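Local coordinates for tryptophan--tRNA ligase (Aeropyrum pernix, PDB 3A04), which catalyses the ATP-dependent attachment of L-tryptophan to tRNA(Trp), releasing AMP and diphosphate, as an aminoacyl-tRNA synthetase, at residues P250-R255 / F280-G285; V274-L279 / I340-L345. All blocks are in the same frame, centred on the assembly; numbering follows the deposited sequence.

Contact 1 of 2, residues P250-R255 / F280-G285; sequences PGLDGR and FRALTG. With SF4 (iron/sulfur cluster), chain B.
The carboxylate of D253, whose backbone borders the side chain of L283, is met above its plane by the backbone N of R255: the bond to D253 OD1 measures 2.7 Å and closes an Asx turn. At the in-plane edge of the R255 guanidinium stands D253 OD2, a long, weak salt bridge. Aspartate suits this corner because its short arm can fold back onto its own chain. The backbone makes a type I turn from G251 to G254, where a positive phi (83°) would press any side chain on the preceding carbonyl.

Across the contact, L283 N donates to L252 O at 2.8 Å, approaching almost end-on to the carbonyl (C=O...N angle 171°). S304 OG is hydrogen-bonded to the same oxygen and to L283 O, tying both loops to helix 304-313. L252 CB packs on A282 CB at 3.9 Å; the small alanine lets the two loops come together. L283 CG, anti to its carbonyl carbon (chi1 -54°), leads the isobutyl group back over the D253 backbone, with CD1 against the carbonyl.

The next residue, T284, turns CG2 to within 3.8 Å of sulfur S2 of the iron/sulfur cluster, while its OG1 bonds to G286 N. The contact thus joins the loop just before the KMSKS region to the cluster pocket, with helix 304-313 packing on L252 and A282 and helix 334-364 reaching T284 through C334.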
# COMPACT_ATOMS: atom_id res chain seq x y z
N PRO A 250 19.23 26.44 11.62
CA PRO A 250 18.28 27.46 11.22
C PRO A 250 18.67 28.00 9.84
O PRO A 250 19.84 27.87 9.42
CB PRO A 250 18.41 28.51 12.32
CG PRO A 250 19.79 28.30 12.91
CD PRO A 250 20.24 26.92 12.57
N GLY A 251 17.68 28.44 9.08
CA GLY A 251 17.95 29.13 7.80
C GLY A 251 18.71 30.44 8.02
O GLY A 251 18.86 30.93 9.14
N LEU A 252 19.17 31.03 6.93
CA LEU A 252 19.97 32.27 7.00
C LEU A 252 19.13 33.45 7.52
O LEU A 252 19.68 34.45 7.97
CB LEU A 252 20.56 32.59 5.64
CG LEU A 252 21.49 31.42 5.25
CD1 LEU A 252 21.97 31.58 3.84
CD2 LEU A 252 22.66 31.32 6.19
N ASP A 253 17.80 33.29 7.53
CA ASP A 253 16.92 34.25 8.17
C ASP A 253 16.52 33.89 9.59
O ASP A 253 15.74 34.61 10.19
CB ASP A 253 15.63 34.43 7.36
CG ASP A 253 14.91 33.12 7.14
OD1 ASP A 253 15.21 32.12 7.84
OD2 ASP A 253 14.06 33.07 6.26
N GLY A 254 17.03 32.81 10.16
CA GLY A 254 16.60 32.47 11.52
C GLY A 254 15.26 31.70 11.56
O GLY A 254 14.82 31.23 12.63
N ARG A 255 14.63 31.56 10.42
CA ARG A 255 13.57 30.57 10.29
C ARG A 255 14.05 29.26 9.64
O ARG A 255 15.08 29.22 8.95
CB ARG A 255 12.42 31.20 9.50
CG ARG A 255 11.88 32.51 10.21
CD ARG A 255 10.68 33.18 9.51
NE ARG A 255 11.10 33.92 8.32
CZ ARG A 255 10.36 34.83 7.68
NH1 ARG A 255 9.15 35.16 8.12
NH2 ARG A 255 10.85 35.44 6.60
N PHE A 280 25.75 36.98 2.45
CA PHE A 280 25.94 38.35 2.97
C PHE A 280 24.66 39.01 3.50
O PHE A 280 24.70 39.93 4.33
CB PHE A 280 26.67 39.26 1.95
CG PHE A 280 28.17 39.23 2.16
CD1 PHE A 280 28.92 38.16 1.69
CD2 PHE A 280 28.82 40.24 2.84
CE1 PHE A 280 30.35 38.09 1.88
CE2 PHE A 280 30.25 40.20 3.04
CZ PHE A 280 30.99 39.11 2.54
N ARG A 281 23.53 38.48 3.08
CA ARG A 281 22.26 38.89 3.61
C ARG A 281 21.81 38.17 4.84
O ARG A 281 20.75 38.50 5.36
CB ARG A 281 21.19 38.73 2.51
CG ARG A 281 21.37 39.87 1.54
CD ARG A 281 20.66 39.60 0.25
NE ARG A 281 21.18 40.54 -0.73
CZ ARG A 281 21.09 40.36 -2.05
NH1 ARG A 281 20.48 39.27 -2.52
NH2 ARG A 281 21.61 41.26 -2.88
N ALA A 282 22.57 37.16 5.29
CA ALA A 282 22.16 36.37 6.49
C ALA A 282 21.99 37.22 7.76
O ALA A 282 22.79 38.14 8.02
CB ALA A 282 23.17 35.24 6.81
N LEU A 283 21.00 36.86 8.58
CA LEU A 283 20.92 37.42 9.94
C LEU A 283 22.09 37.00 10.86
O LEU A 283 22.51 35.81 10.90
CB LEU A 283 19.56 37.06 10.58
CG LEU A 283 18.35 37.47 9.71
CD1 LEU A 283 16.99 37.30 10.42
CD2 LEU A 283 18.48 38.88 9.16
N THR A 284 22.61 37.98 11.58
CA THR A 284 23.72 37.74 12.50
C THR A 284 23.32 38.12 13.92
O THR A 284 22.25 38.68 14.15
CB THR A 284 24.92 38.64 12.12
OG1 THR A 284 24.56 40.03 12.34
CG2 THR A 284 25.28 38.44 10.68
N GLY A 285 24.18 37.81 14.87
CA GLY A 285 24.10 38.42 16.20
C GLY A 285 24.89 39.72 16.32
O GLY A 285 25.46 39.98 17.35
FE1 SF4 B . 30.48 36.70 12.99
FE2 SF4 B . 29.79 37.43 15.54
FE3 SF4 B . 28.86 38.85 13.39
FE4 SF4 B . 28.01 36.27 13.74
S1 SF4 B . 27.67 38.13 15.21
S2 SF4 B . 28.65 37.21 11.78
S3 SF4 B . 29.79 35.26 14.63
S4 SF4 B . 31.06 38.70 14.12

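Contact 2 of 2, residues V274-L279 / I340-L345; sequences VARNKL and IAWEKL. With CD (cadmium ion), chain C.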
# COMPACT_ATOMS: atom_id res chain seq x y z
N VAL A 274 25.55 34.14 -6.53
CA VAL A 274 24.24 33.93 -5.85
C VAL A 274 24.44 33.48 -4.39
O VAL A 274 23.81 34.00 -3.48
CB VAL A 274 23.37 32.83 -6.62
CG1 VAL A 274 22.06 32.47 -5.84
CG2 VAL A 274 23.10 33.29 -8.08
N ALA A 275 25.34 32.51 -4.15
CA ALA A 275 25.54 32.07 -2.75
C ALA A 275 26.12 33.15 -1.90
O ALA A 275 25.76 33.32 -0.69
CB ALA A 275 26.47 30.87 -2.75
N ARG A 276 27.07 33.90 -2.49
CA ARG A 276 27.73 34.94 -1.69
C ARG A 276 26.70 35.94 -1.26
O ARG A 276 26.69 36.35 -0.12
CB ARG A 276 28.82 35.64 -2.49
CG ARG A 276 29.62 36.66 -1.69
CD ARG A 276 31.02 36.97 -2.38
NE ARG A 276 31.82 37.88 -1.51
CZ ARG A 276 31.58 39.19 -1.40
NH1 ARG A 276 30.55 39.72 -2.08
NH2 ARG A 276 32.37 39.98 -0.64
N ASN A 277 25.83 36.34 -2.15
CA ASN A 277 24.86 37.32 -1.73
C ASN A 277 23.89 36.82 -0.69
O ASN A 277 23.54 37.53 0.23
CB ASN A 277 24.07 37.79 -2.95
CG ASN A 277 24.89 38.70 -3.87
OD1 ASN A 277 25.91 39.25 -3.45
ND2 ASN A 277 24.48 38.81 -5.12
N LYS A 278 23.44 35.57 -0.83
CA LYS A 278 22.62 35.00 0.23
C LYS A 278 23.37 34.98 1.53
O LYS A 278 22.79 35.28 2.60
CB LYS A 278 22.22 33.54 -0.13
CG LYS A 278 21.33 33.45 -1.32
CD LYS A 278 20.87 31.95 -1.49
CE LYS A 278 19.76 31.84 -2.54
NZ LYS A 278 19.62 30.35 -2.86
N LEU A 279 24.64 34.57 1.50
CA LEU A 279 25.39 34.58 2.76
C LEU A 279 25.50 36.01 3.33
O LEU A 279 25.41 36.24 4.57
CB LEU A 279 26.83 34.02 2.54
CG LEU A 279 27.68 33.75 3.80
CD1 LEU A 279 26.98 32.77 4.73
CD2 LEU A 279 28.96 33.02 3.40
N ILE A 340 35.00 35.89 5.66
CA ILE A 340 35.74 34.68 6.07
C ILE A 340 34.91 33.37 5.78
O ILE A 340 35.39 32.37 5.21
CB ILE A 340 36.12 34.77 7.58
CG1 ILE A 340 37.34 35.71 7.85
CG2 ILE A 340 36.59 33.38 8.18
CD1 ILE A 340 37.42 36.09 9.49
N ALA A 341 33.66 33.41 6.17
CA ALA A 341 32.75 32.25 5.94
C ALA A 341 32.57 32.12 4.43
O ALA A 341 32.62 31.00 3.93
CB ALA A 341 31.45 32.54 6.59
N TRP A 342 32.47 33.25 3.70
CA TRP A 342 32.28 33.17 2.25
C TRP A 342 33.42 32.47 1.58
O TRP A 342 33.20 31.60 0.70
CB TRP A 342 31.95 34.55 1.57
CG TRP A 342 32.18 34.38 0.12
CD1 TRP A 342 33.25 34.90 -0.61
CD2 TRP A 342 31.46 33.52 -0.79
NE1 TRP A 342 33.19 34.44 -1.92
CE2 TRP A 342 32.10 33.60 -2.05
CE3 TRP A 342 30.30 32.71 -0.66
CZ2 TRP A 342 31.64 32.90 -3.20
CZ3 TRP A 342 29.82 32.01 -1.80
CH2 TRP A 342 30.50 32.12 -3.07
N GLU A 343 34.68 32.77 1.99
CA GLU A 343 35.80 32.10 1.34
C GLU A 343 35.82 30.61 1.54
O GLU A 343 36.27 29.81 0.66
CB GLU A 343 37.18 32.73 1.75
CG GLU A 343 37.30 34.20 1.28
CD GLU A 343 37.42 34.40 -0.25
OE1 GLU A 343 37.01 33.59 -1.05
OE2 GLU A 343 37.91 35.40 -0.72
N LYS A 344 35.35 30.19 2.72
CA LYS A 344 35.26 28.74 2.94
C LYS A 344 34.16 28.15 2.00
O LYS A 344 34.33 27.07 1.39
CB LYS A 344 34.80 28.52 4.39
CG LYS A 344 35.69 29.04 5.50
CD LYS A 344 36.87 28.14 5.62
CE LYS A 344 37.73 28.55 6.83
NZ LYS A 344 39.10 27.99 6.64
N LEU A 345 33.05 28.84 1.93
CA LEU A 345 31.90 28.36 1.11
C LEU A 345 32.22 28.36 -0.43
O LEU A 345 31.89 27.49 -1.16
CB LEU A 345 30.69 29.27 1.37
CG LEU A 345 29.38 28.97 0.60
CD1 LEU A 345 28.94 27.45 0.86
CD2 LEU A 345 28.25 29.97 1.04
CD CD C . 36.86 34.65 -3.00
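R276 lays its aliphatic arm across one face of the W342 indole. With CG anti to the backbone N (chi1 -175°) and the chain extended to NE, it crosses the ring: CB sits over the six-membered ring, 3.8 Å from W342 CE3, and CG over CD2, at the ring fusion. CD stands 3.4 Å from the centroid of the five-membered ring, a CH-pi contact, and NE reaches W342 CD1. The guanidinium, turned 89° from the indole, meets CD1 edge-on, so cation-pi attraction is weak at most; NH2 instead bonds to Q339 OE1. Arginine thus combines apolar arm and polar tip.

At the indole rim, A275 CB touches W342 CZ3 at 3.7 Å. L279 CD2 wedges against W342 CA (3.5 Å) and L345 CD2, between segments whose N-to-C directions lie 150° apart, roughly antiparallel. An alanine in place of W342 would probably leave the R276 arm without its flat support and open a gap beside A275.

E343 grips cadmium with OE1 and OE2; E346 shares the ion and accepts a weak bond from W342 NE1. The segments themselves appear to meet through apolar and CH-pi packing, with the polar links, to Q339 and cadmium, at the margin.

In the fold
Following the chain from the N terminus, 250-255 comes first, in the loop after strand 242-246; the KMSKS region follows, then helix 272-280, which carries 274-279. The segment 280-285 begins directly at its end. Contact 1 closes this excursion of 24 residues. Contact 2 closes a longer one of 60 residues, which includes 280-285 and the cysteines C303, C327, C334 and C337 of the cluster pocket, before 340-345 on helix 334-364. The segments alternate, so the two closures cross rather than nest. They also touch: F280 CE1 lies 3.9 Å from W342 CB, and L252 CD1 4.0 Å from K278 O. Helix 272-280 is thereby tied both to the KMSKS-side loop and to helix 334-364.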